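Local coordinates for protein sensor histidine kinase (Pseudomonas syringae pv. tomato, PDB 3CIT) that is probably a dimerising sensor kinase of a two-component phosphorelay, represented here by its GAF domain alone, at residues R39-D47 with I123-L134. Residues are numbered along the deposited sequence; the frame is centred on the assembly and turned at random. Where two conformers were deposited one is given.
With SO4 (sulfate ion), chain J; SO4 (sulfate ion), chain C.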
loop_
_atom_site.group_PDB
_atom_site.type_symbol
_atom_site.label_atom_id
_atom_site.label_comp_id
_atom_site.label_asym_id
_atom_site.label_seq_id
_atom_site.Cartn_x
_atom_site.Cartn_y
_atom_site.Cartn_z
ATOM N N ARG A 39 -18.536 -12.434 -0.298
ATOM C CA ARG A 39 -18.454 -11.443 -1.386
ATOM C C ARG A 39 -17.059 -11.327 -1.989
ATOM O O ARG A 39 -16.924 -11.160 -3.207
ATOM C CB ARG A 39 -18.933 -10.083 -0.894
ATOM C CG ARG A 39 -20.424 -10.100 -0.682
ATOM C CD ARG A 39 -20.988 -8.752 -0.502
ATOM N NE ARG A 39 -22.410 -8.811 -0.244
ATOM C CZ ARG A 39 -23.170 -7.739 -0.119
ATOM N NH1 ARG A 39 -22.641 -6.524 -0.252
ATOM N NH2 ARG A 39 -24.462 -7.886 0.097
ATOM N N ALA A 40 -16.028 -11.396 -1.137
ATOM C CA ALA A 40 -14.654 -11.334 -1.579
ATOM C C ALA A 40 -14.332 -12.543 -2.456
ATOM O O ALA A 40 -13.802 -12.386 -3.550
ATOM C CB ALA A 40 -13.667 -11.224 -0.351
ATOM N N CYS A 41 -14.672 -13.748 -2.002
ATOM C CA CYS A 41 -14.476 -14.939 -2.827
ATOM C C CYS A 41 -15.177 -14.836 -4.189
ATOM O O CYS A 41 -14.555 -15.115 -5.215
ATOM C CB CYS A 41 -14.902 -16.213 -2.075
ATOM S SG CYS A 41 -13.814 -16.620 -0.704
ATOM N N ALA A 42 -16.436 -14.416 -4.205
ATOM C CA ALA A 42 -17.200 -14.304 -5.432
ATOM C C ALA A 42 -16.588 -13.283 -6.376
ATOM O O ALA A 42 -16.536 -13.500 -7.597
ATOM C CB ALA A 42 -18.702 -13.946 -5.138
ATOM N N PHE A 43 -16.114 -12.185 -5.798
ATOM C CA PHE A 43 -15.643 -11.029 -6.570
ATOM C C PHE A 43 -14.491 -11.401 -7.492
ATOM O O PHE A 43 -14.422 -10.941 -8.615
ATOM C CB PHE A 43 -15.249 -9.865 -5.663
ATOM C CG PHE A 43 -15.089 -8.568 -6.419
ATOM C CD1 PHE A 43 -16.197 -7.915 -6.936
ATOM C CD2 PHE A 43 -13.839 -8.023 -6.647
ATOM C CE1 PHE A 43 -16.051 -6.715 -7.675
ATOM C CE2 PHE A 43 -13.713 -6.815 -7.384
ATOM C CZ PHE A 43 -14.808 -6.199 -7.887
ATOM N N VAL A 44 -13.623 -12.286 -7.021
ATOM C CA VAL A 44 -12.450 -12.711 -7.793
ATOM C C VAL A 44 -12.507 -14.183 -8.217
ATOM O O VAL A 44 -11.494 -14.744 -8.630
ATOM C CB VAL A 44 -11.113 -12.380 -7.056
ATOM C CG1 VAL A 44 -10.837 -10.850 -7.053
ATOM C CG2 VAL A 44 -11.076 -13.004 -5.655
ATOM N N ALA A 45 -13.691 -14.776 -8.117
ATOM C CA ALA A 45 -13.964 -16.132 -8.555
ATOM C C ALA A 45 -12.982 -17.118 -7.898
ATOM O O ALA A 45 -12.446 -17.996 -8.559
ATOM C CB ALA A 45 -13.880 -16.205 -10.096
HETATM N N MSE A 46 -12.746 -16.952 -6.604
HETATM C CA MSE A 46 -11.919 -17.902 -5.845
HETATM C C MSE A 46 -12.843 -18.750 -4.969
HETATM O O MSE A 46 -13.676 -18.209 -4.254
HETATM C CB MSE A 46 -10.842 -17.133 -5.058
HETATM C CG MSE A 46 -9.864 -16.441 -6.054
HETATM SE SE MSE A 46 -8.346 -15.522 -5.245
HETATM C CE MSE A 46 -7.306 -17.008 -4.526
ATOM N N ASP A 47 -12.704 -20.071 -5.069
ATOM C CA ASP A 47 -13.716 -20.994 -4.555
ATOM C C ASP A 47 -13.612 -21.382 -3.093
ATOM O O ASP A 47 -14.480 -22.099 -2.611
ATOM C CB ASP A 47 -13.894 -22.237 -5.461
ATOM C CG ASP A 47 -12.657 -23.099 -5.596
ATOM O OD1 ASP A 47 -11.581 -22.828 -4.993
ATOM O OD2 ASP A 47 -12.762 -24.128 -6.316
ATOM N N ILE A 123 -4.689 -20.232 -10.958
ATOM C CA ILE A 123 -5.206 -19.125 -11.762
ATOM C C ILE A 123 -4.168 -17.996 -11.684
ATOM O O ILE A 123 -3.291 -18.026 -10.825
ATOM C CB ILE A 123 -6.567 -18.592 -11.251
ATOM C CG1 ILE A 123 -6.522 -18.215 -9.763
ATOM C CG2 ILE A 123 -7.684 -19.628 -11.501
ATOM C CD1 ILE A 123 -7.745 -17.459 -9.293
ATOM N N SER A 124 -4.258 -17.013 -12.557
ATOM C CA SER A 124 -3.378 -15.832 -12.441
ATOM C C SER A 124 -3.871 -14.996 -11.269
ATOM O O SER A 124 -5.062 -15.010 -10.945
ATOM C CB SER A 124 -3.411 -15.015 -13.708
ATOM O OG SER A 124 -2.855 -15.732 -14.772
ATOM N N ALA A 125 -2.978 -14.275 -10.603
ATOM C CA ALA A 125 -3.425 -13.356 -9.575
ATOM C C ALA A 125 -4.510 -12.449 -10.154
ATOM O O ALA A 125 -4.406 -12.020 -11.304
ATOM C CB ALA A 125 -2.237 -12.500 -9.024
ATOM N N PRO A 126 -5.529 -12.109 -9.345
ATOM C CA PRO A 126 -6.501 -11.148 -9.805
ATOM C C PRO A 126 -5.876 -9.802 -10.205
ATOM O O PRO A 126 -4.761 -9.441 -9.766
ATOM C CB PRO A 126 -7.419 -10.976 -8.588
ATOM C CG PRO A 126 -7.306 -12.287 -7.837
ATOM C CD PRO A 126 -5.890 -12.682 -8.032
ATOM N N ASP A 127 -6.606 -9.064 -11.020
ATOM C CA ASP A 127 -6.154 -7.755 -11.435
ATOM C C ASP A 127 -5.803 -6.920 -10.204
ATOM O O ASP A 127 -6.480 -6.997 -9.175
ATOM C CB ASP A 127 -7.255 -7.095 -12.257
ATOM C CG ASP A 127 -7.481 -7.792 -13.612
ATOM O OD1 ASP A 127 -6.718 -8.725 -13.982
ATOM O OD2 ASP A 127 -8.432 -7.380 -14.316
ATOM N N GLY A 128 -4.749 -6.126 -10.295
ATOM C CA GLY A 128 -4.276 -5.359 -9.161
ATOM C C GLY A 128 -5.348 -4.529 -8.486
ATOM O O GLY A 128 -5.380 -4.442 -7.254
ATOM N N GLU A 129 -6.245 -3.930 -9.259
ATOM C CA GLU A 129 -7.240 -3.076 -8.627
ATOM C C GLU A 129 -8.408 -3.866 -7.986
ATOM O O GLU A 129 -9.115 -3.344 -7.116
ATOM C CB GLU A 129 -7.735 -2.023 -9.594
ATOM C CG GLU A 129 -7.870 -0.724 -8.934
ATOM C CD GLU A 129 -8.197 0.355 -9.889
ATOM O OE1 GLU A 129 -9.103 0.164 -10.737
ATOM O OE2 GLU A 129 -7.518 1.389 -9.772
ATOM N N ASP A 130 -8.613 -5.105 -8.422
ATOM C CA ASP A 130 -9.435 -6.044 -7.660
ATOM C C ASP A 130 -8.784 -6.343 -6.316
ATOM O O ASP A 130 -9.447 -6.338 -5.293
ATOM C CB ASP A 130 -9.687 -7.358 -8.425
ATOM C CG ASP A 130 -10.670 -7.221 -9.558
ATOM O OD1 ASP A 130 -11.362 -6.181 -9.655
ATOM O OD2 ASP A 130 -10.788 -8.195 -10.318
ATOM N N ILE A 131 -7.482 -6.622 -6.330
ATOM C CA ILE A 131 -6.745 -6.880 -5.107
ATOM C C ILE A 131 -6.787 -5.693 -4.145
ATOM O O ILE A 131 -7.090 -5.869 -2.964
ATOM C CB ILE A 131 -5.290 -7.289 -5.397
ATOM C CG1 ILE A 131 -5.263 -8.653 -6.099
ATOM C CG2 ILE A 131 -4.479 -7.357 -4.042
ATOM C CD1 ILE A 131 -3.872 -9.122 -6.534
ATOM N N GLU A 132 -6.554 -4.484 -4.670
ATOM C CA GLU A 132 -6.644 -3.277 -3.869
ATOM C C GLU A 132 -8.039 -3.045 -3.258
ATOM O O GLU A 132 -8.147 -2.612 -2.126
ATOM C CB GLU A 132 -6.283 -2.050 -4.709
ATOM C CG GLU A 132 -4.857 -1.903 -5.069
ATOM C CD GLU A 132 -4.627 -0.538 -5.777
ATOM O OE1 GLU A 132 -5.002 -0.389 -6.919
ATOM O OE2 GLU A 132 -4.078 0.361 -5.159
ATOM N N SER A 133 -9.088 -3.338 -4.014
ATOM C CA SER A 133 -10.458 -3.234 -3.528
ATOM C C SER A 133 -10.714 -4.249 -2.413
ATOM O O SER A 133 -11.296 -3.898 -1.377
ATOM C CB SER A 133 -11.441 -3.399 -4.707
ATOM O OG SER A 133 -11.219 -2.376 -5.646
ATOM N N LEU A 134 -10.284 -5.502 -2.603
ATOM C CA LEU A 134 -10.420 -6.518 -1.553
ATOM C C LEU A 134 -9.628 -6.150 -0.303
ATOM O O LEU A 134 -10.108 -6.375 0.800
ATOM C CB LEU A 134 -9.998 -7.911 -2.045
ATOM C CG LEU A 134 -10.879 -8.482 -3.160
ATOM C CD1 LEU A 134 -10.392 -9.830 -3.635
ATOM C CD2 LEU A 134 -12.335 -8.595 -2.694
HETATM S S SO4 J . -5.380 -18.145 -15.704
HETATM O O1 SO4 J . -5.908 -19.517 -15.864
HETATM O O2 SO4 J . -6.077 -17.461 -14.565
HETATM O O3 SO4 J . -3.917 -18.265 -15.549
HETATM O O4 SO4 J . -5.616 -17.382 -16.951
HETATM S S SO4 C . -25.207 -11.470 -1.137
HETATM O O1 SO4 C . -25.908 -10.623 -0.176
HETATM O O2 SO4 C . -23.824 -11.041 -1.300
HETATM O O3 SO4 C . -25.218 -12.848 -0.657
HETATM O O4 SO4 C . -25.892 -11.393 -2.426
HETATM O O HOH W 1 -12.862 -9.864 -10.663
#
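Val44 and Leu134 meet tip to tip, CG1 of Val44 lying 3.6 Å from CD1 of Leu134, and show how two antiparallel helices of a GAF domain can be joined by apolar contacts at their ends. The axes of segments 39-43, the end of helix 29-43, and 128-134, the start of helix 128-156, come within 11.0 Å and run at 177° to each other. Leu134 divides its branches: CD1 serves Val44, while CD2 rests 3.8 Å from CB of Ala40. With CG1 beside its backbone N (chi1 -71°), Val44 also sets that methyl against CB of Pro126 at 3.7 Å, the two side chains crossing at about a right angle. Leu117 of strand 111-119 touches Ala40, Val44 and Leu134, tying the helix pair to the central antiparallel sheet.

A Schellman motif with Ala45 at C-prime turns the chain so that selenomethionine Met46 continues the apolar row, its CG 4.0 Å from CD1 of Ile123; Trp88 of strand 87-90 touches Met46 and Pro126. The looser, wetter flank holds Phe43 and Asp130, both partly exposed: OD1 of Asp130 stands 3.3 Å from CE2 of Phe43, carboxylate and ring planes 70° apart. OD1 is also salt-bridged to Arg13, and a water donates to both OD2 of Asp130 and O of Phe43. The chemistry thus implies an interface cohering through methyl and methylene contacts, where direct polar pairing between the segments gives way to one water bridge and a carboxylate probably stabilised by Arg13 of helix 3-26.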